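Local coordinates for protein Azi13 (Streptomyces sahachiroi, PDB 5HMB) that probably hydrolyses acyl thioesters, as a hotdog-fold thioesterase of the PaaI family from azinomycin biosynthesis, at residues H17-Q21 and A32-R37; H44-H48 and A85-V89; A63-L68 and Q107-S111. All blocks are in the same frame, centred on the assembly; numbering follows the deposited sequence.

Contacts 1 and 2 touch each other, while contact 3 lies on the opposite side of the chain's centre. Contact 3 is the buried one: it packs the C-terminal end of helix 49-68 on strand 107-115 through two tryptophans and a glutamine amide. Contact 1 is partly buried. It joins the end of helix 13-18 and the start of strand 21-26 to strand 29-35, with backbone pairing at one end and an arginine at the other. Contact 2 is farthest from the centre, about 17 Å centre to centre, and ties two loops by one backbone bond and a few methyl groups. W34 of contact 1 packs on L47 of contact 2. Contacts 2 and 3 sit toward the start and the end of helix 49-68.

Contact 1: residues H17-Q21 and A32-R37; sequences HLGLQ and AYWSVR
R37 closes on the end of helix 13-18 by gripping the carbonyl of H17. Both end nitrogens reach this one oxygen, R37 NH2 to H17 O at 2.9 Å and R37 NH1 to H17 O at 3.1 Å, and the oxygen lies in the guanidinium plane. The H17 ring stands nearly upright to that plane, 81° apart, and NH2 sits over one of its faces, offset toward the rim. A bend in the R37 chain at chi3 (-36°) turns the group to this carbonyl. G19 leaves the helix with positive phi and two bonds back into the last turn, a Schellman motif.

The tight part is at the other end. Q21 and Y33 form an antiparallel hydrogen-bonded pair, with Q21 N to Y33 O at 2.8 Å and Y33 N to Q21 O at 2.9 Å. Beside it, L20 CD2 lies against the indole of W34, 3.5 Å from W34 CD1, and also meets the A32 methyl. On the looser side, between this pairing and R37, a water bridges L18 O and S35 O. Beyond the pairing the Q21 side chain runs out toward solvent, its outer end turned from residues 32-37.

R37 NH2 also makes a salt bridge to D39, and the H17 ring stacks on H17 of a second subunit. The guanidinium thus probably offsets the partial negative charge of the helix C-terminus beside a subunit interface.

Contact 2: residues H44-H48 and A85-V89; sequences HGILH and APATV
I46 holds CG1 between its backbone N and carbonyl carbon (chi1 65°), which leaves CG2 anti to the carbonyl carbon and facing residues 85-89. T88 has the matching form: OG1 takes the inner place (chi1 64°) and the CG2 methyl is turned to the other loop. The two methyls meet at 3.9 Å, I46 CG2 to T88 CG2. The same I46 branch also reaches the pyrrolidine of P86, with I46 CG2 at 4.0 Å from P86 CB. T88 CG2 has a second neighbour in the backbone, 3.6 Å from G45 O.

One hydrogen bond joins the loops. L47 N donates to A87 O at 2.8 Å, nearly in line with the carbonyl and with an N-H...O angle of 161°. A87 O also takes a CA-H...O contact from I46 CA at 3.4 Å.

In the hotdog fold a long helix is wrapped by a curved antiparallel sheet. Here residues 44-48 lead into that helix, 49-68, and residues 85-89 link strands 72-83 and 93-100. The contact therefore ties the approach to the helix to a connection between two strands of the sheet.

The methyl of A87 lies beside L47, A87 CB to L47 CB at 4.2 Å, and V36 packs on both residues. T88 OG1 bonds to D91. Next along the chain, H48 is the N-cap of the helix: ND1 bonds to G50 N, while NE2 bonds to S58 of a second subunit.

Contact 3: residues A63-L68 and Q107-S111; sequences AADRWL and QQVWS. With SO4 (sulfate ion), chain C.
The amide of Q108 is held in a buried chain of side-chain and backbone bonds between helix 49-68 and the sheet. It donates to the helix carbonyl of A64, with Q108 NE2 to A64 O at 3.2 Å and a nearly straight N-H...O angle of 171°. It comes from above the carbonyl plane, on the face opposite L68 N, which makes the normal helix bond to the same oxygen. At the other end of the amide, Q108 OE1 accepts from W110 NE1 at 2.9 Å, and OE1 lies in the plane of the indole. With its chain extended beyond CG, Q108 reaches from the strand to the helix. NE2 also bonds to N131 of strand 121-133.

W110 presents one face of its six-membered ring to A63. The methyl A63 CB stands 3.5 Å from the ring centroid, 17° off the normal, in a CH-pi contact. W67 CB approaches the edge of the same ring. W67 has CG anti to its backbone N (chi1 179°), and this brings its indole obliquely against the amide, the planes 58° apart, with W67 CE3 3.5 Å from Q108 NE2.

A leucine in place of W110 would probably leave Q108 OE1 without its indole donor and the A63 methyl without its aromatic face.

This is the packing of the central hotdog helix on its sheet. At the strand start, Q107 N donates to a sulfate, probably from the crystallisation liquor, with Q107 N to SO4 O4 at 2.9 Å; T106 and H102 also bond it. Bonds at both ends of the Q108 amide imply a fixed flip, and they satisfy polar groups within an otherwise largely apolar interface.

Contact 1: residues H17-Q21 and A32-R37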
ATOM      1  N   HIS A  17     -12.419 -18.925  13.418  1.00 52.57           N
ATOM      2  CA  HIS A  17     -12.338 -18.059  14.590  1.00 55.83           C
ATOM      3  C   HIS A  17     -12.843 -16.654  14.286  1.00 60.10           C
ATOM      4  O   HIS A  17     -13.445 -16.003  15.148  1.00 62.89           O
ATOM      5  CB  HIS A  17     -10.906 -17.999  15.108  1.00 58.94           C
ATOM      6  CG  HIS A  17     -10.705 -16.984  16.185  1.00 60.54           C
ATOM      7  ND1 HIS A  17     -11.086 -17.202  17.490  1.00 64.69           N
ATOM      8  CD2 HIS A  17     -10.161 -15.745  16.151  1.00 64.76           C
ATOM      9  CE1 HIS A  17     -10.784 -16.141  18.217  1.00 59.15           C
ATOM     10  NE2 HIS A  17     -10.220 -15.243  17.428  1.00 58.94           N
ATOM     11  N   LEU A  18     -12.600 -16.163  13.069  1.00 55.33           N
ATOM     12  CA  LEU A  18     -13.103 -14.851  12.679  1.00 54.84           C
ATOM     13  C   LEU A  18     -14.625 -14.803  12.645  1.00 52.56           C
ATOM     14  O   LEU A  18     -15.194 -13.714  12.684  1.00 52.94           O
ATOM     15  CB  LEU A  18     -12.547 -14.456  11.310  1.00 45.24           C
ATOM     16  CG  LEU A  18     -11.033 -14.218  11.224  1.00 45.88           C
ATOM     17  CD1 LEU A  18     -10.613 -13.914   9.781  1.00 41.73           C
ATOM     18  CD2 LEU A  18     -10.577 -13.100  12.184  1.00 41.66           C
ATOM     19  N   GLY A  19     -15.293 -15.949  12.577  1.00 55.18           N
ATOM     20  CA  GLY A  19     -16.737 -15.958  12.509  1.00 50.09           C
ATOM     21  C   GLY A  19     -17.307 -15.652  11.146  1.00 59.36           C
ATOM     22  O   GLY A  19     -18.498 -15.343  11.040  1.00 57.82           O
ATOM     23  N   LEU A  20     -16.496 -15.722  10.096  1.00 48.98           N
ATOM     24  CA  LEU A  20     -16.986 -15.442   8.754  1.00 46.72           C
ATOM     25  C   LEU A  20     -17.981 -16.499   8.304  1.00 59.07           C
ATOM     26  O   LEU A  20     -17.761 -17.697   8.491  1.00 61.84           O
ATOM     27  CB  LEU A  20     -15.831 -15.398   7.762  1.00 51.27           C
ATOM     28  CG  LEU A  20     -14.905 -14.200   7.790  1.00 43.97           C
ATOM     29  CD1 LEU A  20     -13.850 -14.400   6.722  1.00 41.17           C
ATOM     30  CD2 LEU A  20     -15.704 -12.943   7.523  1.00 42.10           C
ATOM     31  N   GLN A  21     -19.070 -16.055   7.682  1.00 55.89           N
ATOM     32  CA  GLN A  21     -20.051 -16.961   7.091  1.00 58.85           C
ATOM     33  C   GLN A  21     -20.227 -16.572   5.633  1.00 53.64           C
ATOM     34  O   GLN A  21     -20.777 -15.510   5.332  1.00 57.99           O
ATOM     35  CB  GLN A  21     -21.381 -16.912   7.841  1.00 57.09           C
ATOM     36  CG  GLN A  21     -21.223 -17.081   9.347  1.00 63.55           C
ATOM     37  CD  GLN A  21     -22.287 -17.972   9.953  1.00 88.83           C
ATOM     38  OE1 GLN A  21     -23.166 -17.503  10.682  1.00107.18           O
ATOM     39  NE2 GLN A  21     -22.213 -19.272   9.660  1.00 89.31           N
ATOM     40  N   ALA A  32     -19.099 -12.508   2.431  1.00 39.52           N
ATOM     41  CA  ALA A  32     -19.184 -13.128   3.744  1.00 46.45           C
ATOM     42  C   ALA A  32     -19.752 -12.144   4.753  1.00 55.70           C
ATOM     43  O   ALA A  32     -19.508 -10.936   4.666  1.00 53.58           O
ATOM     44  CB  ALA A  32     -17.820 -13.628   4.230  1.00 44.36           C
ATOM     45  N   TYR A  33     -20.508 -12.676   5.708  1.00 54.26           N
ATOM     46  CA  TYR A  33     -21.059 -11.908   6.809  1.00 53.66           C
ATOM     47  C   TYR A  33     -20.292 -12.257   8.071  1.00 54.38           C
ATOM     48  O   TYR A  33     -19.781 -13.372   8.211  1.00 59.39           O
ATOM     49  CB  TYR A  33     -22.550 -12.204   7.021  1.00 59.37           C
ATOM     50  CG  TYR A  33     -23.412 -11.981   5.800  1.00 62.54           C
ATOM     51  CD1 TYR A  33     -23.715 -10.696   5.367  1.00 65.09           C
ATOM     52  CD2 TYR A  33     -23.931 -13.055   5.081  1.00 69.16           C
ATOM     53  CE1 TYR A  33     -24.507 -10.476   4.249  1.00 61.70           C
ATOM     54  CE2 TYR A  33     -24.728 -12.847   3.960  1.00 65.09           C
ATOM     55  CZ  TYR A  33     -25.010 -11.555   3.551  1.00 74.79           C
ATOM     56  OH  TYR A  33     -25.797 -11.333   2.447  1.00 72.28           O
ATOM     57  N   TRP A  34     -20.224 -11.303   8.987  1.00 43.58           N
ATOM     58  CA  TRP A  34     -19.568 -11.504  10.274  1.00 47.57           C
ATOM     59  C   TRP A  34     -19.953 -10.340  11.180  1.00 52.16           C
ATOM     60  O   TRP A  34     -20.611  -9.386  10.755  1.00 53.30           O
ATOM     61  CB  TRP A  34     -18.054 -11.613  10.117  1.00 48.83           C
ATOM     62  CG  TRP A  34     -17.419 -10.423   9.457  1.00 45.26           C
ATOM     63  CD1 TRP A  34     -17.570 -10.020   8.155  1.00 40.14           C
ATOM     64  CD2 TRP A  34     -16.508  -9.491  10.062  1.00 38.17           C
ATOM     65  NE1 TRP A  34     -16.809  -8.894   7.921  1.00 40.41           N
ATOM     66  CE2 TRP A  34     -16.155  -8.549   9.076  1.00 39.58           C
ATOM     67  CE3 TRP A  34     -15.952  -9.371  11.342  1.00 44.30           C
ATOM     68  CZ2 TRP A  34     -15.268  -7.506   9.326  1.00 36.80           C
ATOM     69  CZ3 TRP A  34     -15.072  -8.338  11.587  1.00 46.17           C
ATOM     70  CH2 TRP A  34     -14.734  -7.421  10.580  1.00 45.61           C
ATOM     71  N   SER A  35     -19.523 -10.423  12.433  1.00 51.99           N
ATOM     72  CA  SER A  35     -19.898  -9.444  13.435  1.00 57.43           C
ATOM     73  C   SER A  35     -18.718  -9.143  14.342  1.00 56.46           C
ATOM     74  O   SER A  35     -17.869 -10.002  14.579  1.00 53.09           O
ATOM     75  CB  SER A  35     -21.067  -9.936  14.283  1.00 59.02           C
ATOM     76  OG  SER A  35     -21.262  -9.054  15.376  1.00 81.25           O
ATOM     77  N   VAL A  36     -18.672  -7.906  14.841  1.00 47.43           N
ATOM     78  CA  VAL A  36     -17.716  -7.553  15.880  1.00 53.77           C
ATOM     79  C   VAL A  36     -18.069  -8.301  17.160  1.00 63.64           C
ATOM     80  O   VAL A  36     -19.248  -8.437  17.515  1.00 64.90           O
ATOM     81  CB  VAL A  36     -17.710  -6.031  16.109  1.00 51.58           C
ATOM     82  CG1 VAL A  36     -16.525  -5.634  16.946  1.00 43.98           C
ATOM     83  CG2 VAL A  36     -17.710  -5.288  14.775  1.00 56.76           C
ATOM     84  N   ARG A  37     -17.053  -8.801  17.856  1.00 58.68           N
ATOM     85  CA  ARG A  37     -17.257  -9.570  19.076  1.00 54.73           C
ATOM     86  C   ARG A  37     -16.312  -9.062  20.145  1.00 64.25           C
ATOM     87  O   ARG A  37     -15.311  -8.404  19.852  1.00 67.88           O
ATOM     88  CB  ARG A  37     -17.012 -11.079  18.870  1.00 56.50           C
ATOM     89  CG  ARG A  37     -17.935 -11.762  17.896  1.00 51.98           C
ATOM     90  CD  ARG A  37     -17.730 -13.290  17.935  1.00 61.68           C
ATOM     91  NE  ARG A  37     -16.328 -13.664  18.141  1.00 67.18           N
ATOM     92  CZ  ARG A  37     -15.571 -14.282  17.236  1.00 64.88           C
ATOM     93  NH1 ARG A  37     -16.075 -14.612  16.057  1.00 63.17           N
ATOM     94  NH2 ARG A  37     -14.309 -14.583  17.513  1.00 65.42           N
TER
HETATM   95  O   HOH W   1     -17.438 -12.657  13.659  1.00 52.40           O

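Contact 2: residues H44-H48 and A85-V89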
ATOM      1  N   HIS A  44      -9.707  -0.203  23.528  1.00 74.67           N
ATOM      2  CA  HIS A  44     -10.692   0.857  23.733  1.00 79.91           C
ATOM      3  C   HIS A  44     -12.068   0.517  23.158  1.00 75.97           C
ATOM      4  O   HIS A  44     -12.812   1.412  22.746  1.00 68.85           O
ATOM      5  CB  HIS A  44     -10.187   2.176  23.154  1.00 71.01           C
ATOM      6  N   GLY A  45     -12.420  -0.768  23.123  1.00 68.62           N
ATOM      7  CA  GLY A  45     -13.760  -1.198  22.761  1.00 69.57           C
ATOM      8  C   GLY A  45     -14.119  -1.198  21.286  1.00 75.04           C
ATOM      9  O   GLY A  45     -15.301  -1.371  20.961  1.00 70.77           O
ATOM     10  N   ILE A  46     -13.161  -1.019  20.379  1.00 57.26           N
ATOM     11  CA  ILE A  46     -13.443  -1.113  18.953  1.00 62.41           C
ATOM     12  C   ILE A  46     -12.693  -2.303  18.357  1.00 52.43           C
ATOM     13  O   ILE A  46     -11.765  -2.865  18.947  1.00 53.96           O
ATOM     14  CB  ILE A  46     -13.095   0.183  18.199  1.00 53.34           C
ATOM     15  CG1 ILE A  46     -11.599   0.437  18.256  1.00 60.28           C
ATOM     16  CG2 ILE A  46     -13.853   1.356  18.790  1.00 62.06           C
ATOM     17  CD1 ILE A  46     -11.205   1.746  17.646  1.00 69.47           C
ATOM     18  N   LEU A  47     -13.127  -2.699  17.168  1.00 49.17           N
ATOM     19  CA  LEU A  47     -12.520  -3.835  16.490  1.00 50.16           C
ATOM     20  C   LEU A  47     -11.024  -3.618  16.292  1.00 46.32           C
ATOM     21  O   LEU A  47     -10.598  -2.575  15.791  1.00 46.10           O
ATOM     22  CB  LEU A  47     -13.199  -4.056  15.145  1.00 51.15           C
ATOM     23  CG  LEU A  47     -12.814  -5.342  14.414  1.00 44.63           C
ATOM     24  CD1 LEU A  47     -13.151  -6.571  15.255  1.00 41.93           C
ATOM     25  CD2 LEU A  47     -13.493  -5.391  13.064  1.00 47.56           C
ATOM     26  N   HIS A  48     -10.232  -4.602  16.720  1.00 49.79           N
ATOM     27  CA  HIS A  48      -8.817  -4.662  16.373  1.00 43.42           C
ATOM     28  C   HIS A  48      -8.659  -4.546  14.863  1.00 48.31           C
ATOM     29  O   HIS A  48      -9.406  -5.165  14.102  1.00 41.87           O
ATOM     30  CB  HIS A  48      -8.230  -5.983  16.879  1.00 48.80           C
ATOM     31  CG  HIS A  48      -6.738  -6.032  16.897  1.00 48.92           C
ATOM     32  ND1 HIS A  48      -5.977  -6.120  15.748  1.00 47.67           N
ATOM     33  CD2 HIS A  48      -5.862  -6.047  17.930  1.00 50.07           C
ATOM     34  CE1 HIS A  48      -4.699  -6.177  16.073  1.00 45.36           C
ATOM     35  NE2 HIS A  48      -4.601  -6.128  17.392  1.00 50.45           N
ATOM     36  N   ALA A  85     -13.877   3.632   9.557  1.00 48.20           N
ATOM     37  CA  ALA A  85     -14.738   4.002  10.669  1.00 60.09           C
ATOM     38  C   ALA A  85     -14.544   2.978  11.772  1.00 54.11           C
ATOM     39  O   ALA A  85     -14.229   1.820  11.481  1.00 54.02           O
ATOM     40  CB  ALA A  85     -16.217   4.069  10.256  1.00 55.30           C
ATOM     41  N   PRO A  86     -14.698   3.374  13.033  1.00 50.17           N
ATOM     42  CA  PRO A  86     -14.599   2.389  14.115  1.00 46.54           C
ATOM     43  C   PRO A  86     -15.805   1.469  14.075  1.00 59.79           C
ATOM     44  O   PRO A  86     -16.941   1.921  13.918  1.00 69.19           O
ATOM     45  CB  PRO A  86     -14.588   3.247  15.390  1.00 58.09           C
ATOM     46  CG  PRO A  86     -14.533   4.681  14.924  1.00 57.75           C
ATOM     47  CD  PRO A  86     -15.052   4.711  13.535  1.00 55.57           C
ATOM     48  N   ALA A  87     -15.549   0.169  14.196  1.00 49.53           N
ATOM     49  CA  ALA A  87     -16.598  -0.832  14.299  1.00 48.67           C
ATOM     50  C   ALA A  87     -16.636  -1.358  15.726  1.00 50.16           C
ATOM     51  O   ALA A  87     -15.590  -1.637  16.320  1.00 44.16           O
ATOM     52  CB  ALA A  87     -16.368  -1.981  13.309  1.00 53.04           C
ATOM     53  N   THR A  88     -17.840  -1.458  16.289  1.00 50.27           N
ATOM     54  CA  THR A  88     -18.037  -1.984  17.637  1.00 48.13           C
ATOM     55  C   THR A  88     -19.074  -3.090  17.603  1.00 54.35           C
ATOM     56  O   THR A  88     -19.700  -3.362  16.570  1.00 51.76           O
ATOM     57  CB  THR A  88     -18.527  -0.909  18.614  1.00 55.41           C
ATOM     58  OG1 THR A  88     -19.821  -0.472  18.186  1.00 49.83           O
ATOM     59  CG2 THR A  88     -17.587   0.258  18.637  1.00 45.65           C
ATOM     60  N   VAL A  89     -19.284  -3.702  18.772  1.00 51.08           N
ATOM     61  CA  VAL A  89     -20.338  -4.697  18.909  1.00 50.65           C
ATOM     62  C   VAL A  89     -21.692  -4.093  18.570  1.00 51.21           C
ATOM     63  O   VAL A  89     -22.557  -4.759  17.987  1.00 50.43           O
ATOM     64  CB  VAL A  89     -20.312  -5.284  20.330  1.00 52.83           C
ATOM     65  CG1 VAL A  89     -19.013  -6.025  20.552  1.00 65.89           C
ATOM     66  CG2 VAL A  89     -20.448  -4.181  21.346  1.00 70.26           C
TER

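Contact 3: residues A63-L68 and Q107-S111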
ATOM      1  N   ALA A  63     -12.184 -16.033  -3.044  1.00 43.57           N
ATOM      2  CA  ALA A  63     -12.556 -15.750  -4.423  1.00 36.33           C
ATOM      3  C   ALA A  63     -11.437 -16.134  -5.381  1.00 48.59           C
ATOM      4  O   ALA A  63     -11.696 -16.728  -6.436  1.00 50.04           O
ATOM      5  CB  ALA A  63     -12.921 -14.282  -4.589  1.00 45.33           C
ATOM      6  N   ALA A  64     -10.189 -15.798  -5.031  1.00 39.82           N
ATOM      7  CA  ALA A  64      -9.053 -16.102  -5.899  1.00 42.00           C
ATOM      8  C   ALA A  64      -8.911 -17.603  -6.115  1.00 49.41           C
ATOM      9  O   ALA A  64      -8.648 -18.056  -7.233  1.00 45.90           O
ATOM     10  CB  ALA A  64      -7.763 -15.549  -5.298  1.00 38.20           C
ATOM     11  N   ASP A  65      -9.044 -18.375  -5.036  1.00 51.70           N
ATOM     12  CA  ASP A  65      -8.983 -19.829  -5.106  1.00 50.47           C
ATOM     13  C   ASP A  65     -10.062 -20.368  -6.034  1.00 53.85           C
ATOM     14  O   ASP A  65      -9.788 -21.181  -6.924  1.00 61.00           O
ATOM     15  CB  ASP A  65      -9.144 -20.395  -3.699  1.00 47.82           C
ATOM     16  CG  ASP A  65      -8.371 -21.663  -3.495  1.00 79.40           C
ATOM     17  OD1 ASP A  65      -7.202 -21.730  -3.941  1.00 88.17           O
ATOM     18  OD2 ASP A  65      -8.935 -22.595  -2.888  1.00 91.90           O
ATOM     19  N   ARG A  66     -11.298 -19.898  -5.848  1.00 49.34           N
ATOM     20  CA  ARG A  66     -12.415 -20.337  -6.677  1.00 51.68           C
ATOM     21  C   ARG A  66     -12.234 -19.939  -8.138  1.00 54.50           C
ATOM     22  O   ARG A  66     -12.701 -20.651  -9.036  1.00 53.68           O
ATOM     23  CB  ARG A  66     -13.724 -19.774  -6.107  1.00 49.01           C
ATOM     24  CG  ARG A  66     -14.994 -20.158  -6.869  1.00 59.75           C
ATOM     25  CD  ARG A  66     -15.242 -21.673  -6.887  1.00 55.33           C
ATOM     26  NE  ARG A  66     -16.440 -22.008  -7.660  1.00 69.20           N
ATOM     27  CZ  ARG A  66     -16.452 -22.233  -8.974  1.00 67.40           C
ATOM     28  NH1 ARG A  66     -15.327 -22.171  -9.676  1.00 60.06           N
ATOM     29  NH2 ARG A  66     -17.591 -22.522  -9.590  1.00 70.90           N
ATOM     30  N   TRP A  67     -11.544 -18.827  -8.409  1.00 51.94           N
ATOM     31  CA  TRP A  67     -11.290 -18.463  -9.802  1.00 52.44           C
ATOM     32  C   TRP A  67     -10.182 -19.308 -10.428  1.00 46.65           C
ATOM     33  O   TRP A  67     -10.232 -19.619 -11.625  1.00 53.74           O
ATOM     34  CB  TRP A  67     -10.931 -16.978  -9.911  1.00 43.25           C
ATOM     35  CG  TRP A  67     -10.632 -16.555 -11.334  1.00 43.28           C
ATOM     36  CD1 TRP A  67     -11.539 -16.153 -12.280  1.00 47.61           C
ATOM     37  CD2 TRP A  67      -9.344 -16.520 -11.972  1.00 37.74           C
ATOM     38  NE1 TRP A  67     -10.887 -15.868 -13.464  1.00 45.72           N
ATOM     39  CE2 TRP A  67      -9.544 -16.084 -13.298  1.00 33.94           C
ATOM     40  CE3 TRP A  67      -8.047 -16.807 -11.549  1.00 40.63           C
ATOM     41  CZ2 TRP A  67      -8.494 -15.919 -14.195  1.00 36.84           C
ATOM     42  CZ3 TRP A  67      -7.013 -16.645 -12.435  1.00 43.92           C
ATOM     43  CH2 TRP A  67      -7.241 -16.218 -13.752  1.00 43.40           C
ATOM     44  N   LEU A  68      -9.146 -19.643  -9.657  1.00 48.37           N
ATOM     45  CA  LEU A  68      -8.075 -20.459 -10.209  1.00 46.37           C
ATOM     46  C   LEU A  68      -8.527 -21.906 -10.376  1.00 61.02           C
ATOM     47  O   LEU A  68      -8.105 -22.580 -11.322  1.00 50.61           O
ATOM     48  CB  LEU A  68      -6.826 -20.365  -9.328  1.00 41.68           C
ATOM     49  CG  LEU A  68      -5.501 -20.836  -9.940  1.00 60.41           C
ATOM     50  CD1 LEU A  68      -5.156 -20.034 -11.201  1.00 56.93           C
ATOM     51  CD2 LEU A  68      -4.362 -20.758  -8.925  1.00 44.75           C
ATOM     52  N   GLN A 107      -0.499 -13.585 -11.413  1.00 45.90           N
ATOM     53  CA  GLN A 107      -0.961 -12.737 -10.312  1.00 38.68           C
ATOM     54  C   GLN A 107      -2.474 -12.585 -10.323  1.00 42.43           C
ATOM     55  O   GLN A 107      -3.104 -12.611 -11.384  1.00 44.67           O
ATOM     56  CB  GLN A 107      -0.365 -11.329 -10.395  1.00 43.21           C
ATOM     57  CG  GLN A 107       1.136 -11.258 -10.332  1.00 50.69           C
ATOM     58  CD  GLN A 107       1.658 -11.411  -8.925  1.00 64.15           C
ATOM     59  OE1 GLN A 107       1.906 -10.420  -8.239  1.00 61.26           O
ATOM     60  NE2 GLN A 107       1.831 -12.658  -8.480  1.00 62.40           N
ATOM     61  N   GLN A 108      -3.049 -12.386  -9.127  1.00 37.68           N
ATOM     62  CA  GLN A 108      -4.403 -11.873  -8.968  1.00 34.64           C
ATOM     63  C   GLN A 108      -4.393 -10.711  -7.975  1.00 43.30           C
ATOM     64  O   GLN A 108      -3.643 -10.731  -6.992  1.00 40.87           O
ATOM     65  CB  GLN A 108      -5.382 -12.928  -8.450  1.00 34.32           C
ATOM     66  CG  GLN A 108      -5.507 -14.188  -9.301  1.00 45.34           C
ATOM     67  CD  GLN A 108      -6.651 -15.062  -8.831  1.00 42.13           C
ATOM     68  OE1 GLN A 108      -7.787 -14.598  -8.690  1.00 44.52           O
ATOM     69  NE2 GLN A 108      -6.354 -16.331  -8.557  1.00 39.80           N
ATOM     70  N   VAL A 109      -5.241  -9.710  -8.225  1.00 38.28           N
ATOM     71  CA  VAL A 109      -5.530  -8.650  -7.264  1.00 36.67           C
ATOM     72  C   VAL A 109      -7.040  -8.561  -7.084  1.00 37.11           C
ATOM     73  O   VAL A 109      -7.782  -8.500  -8.069  1.00 41.74           O
ATOM     74  CB  VAL A 109      -4.963  -7.291  -7.713  1.00 37.44           C
ATOM     75  CG1 VAL A 109      -5.365  -6.211  -6.711  1.00 35.97           C
ATOM     76  CG2 VAL A 109      -3.466  -7.362  -7.841  1.00 33.71           C
ATOM     77  N   TRP A 110      -7.488  -8.543  -5.829  1.00 34.79           N
ATOM     78  CA  TRP A 110      -8.892  -8.409  -5.479  1.00 30.56           C
ATOM     79  C   TRP A 110      -9.068  -7.215  -4.549  1.00 43.66           C
ATOM     80  O   TRP A 110      -8.155  -6.857  -3.804  1.00 36.88           O
ATOM     81  CB  TRP A 110      -9.425  -9.673  -4.795  1.00 38.33           C
ATOM     82  CG  TRP A 110      -9.535 -10.809  -5.738  1.00 36.92           C
ATOM     83  CD1 TRP A 110      -8.507 -11.534  -6.278  1.00 42.60           C
ATOM     84  CD2 TRP A 110     -10.744 -11.342  -6.291  1.00 40.13           C
ATOM     85  NE1 TRP A 110      -9.010 -12.499  -7.129  1.00 44.20           N
ATOM     86  CE2 TRP A 110     -10.379 -12.397  -7.155  1.00 43.26           C
ATOM     87  CE3 TRP A 110     -12.102 -11.029  -6.139  1.00 41.51           C
ATOM     88  CZ2 TRP A 110     -11.327 -13.145  -7.866  1.00 47.79           C
ATOM     89  CZ3 TRP A 110     -13.039 -11.772  -6.843  1.00 51.65           C
ATOM     90  CH2 TRP A 110     -12.646 -12.815  -7.696  1.00 50.85           C
ATOM     91  N   SER A 111     -10.252  -6.607  -4.597  1.00 40.15           N
ATOM     92  CA  SER A 111     -10.624  -5.481  -3.746  1.00 41.05           C
ATOM     93  C   SER A 111     -11.783  -5.906  -2.858  1.00 41.25           C
ATOM     94  O   SER A 111     -12.807  -6.387  -3.354  1.00 41.54           O
ATOM     95  CB  SER A 111     -11.014  -4.265  -4.594  1.00 39.11           C
ATOM     96  OG  SER A 111     -11.538  -3.228  -3.793  1.00 46.89           O
TER
HETATM   97  S   SO4 C 302      -0.124 -11.738 -14.831  1.00 61.86           S
HETATM   98  O1  SO4 C 302      -0.943 -11.533 -16.029  1.00 67.94           O
HETATM   99  O2  SO4 C 302       0.696 -12.947 -14.952  1.00 50.32           O
HETATM  100  O3  SO4 C 302       0.736 -10.577 -14.647  1.00 52.57           O
HETATM  101  O4  SO4 C 302      -0.994 -11.912 -13.671  1.00 56.42           O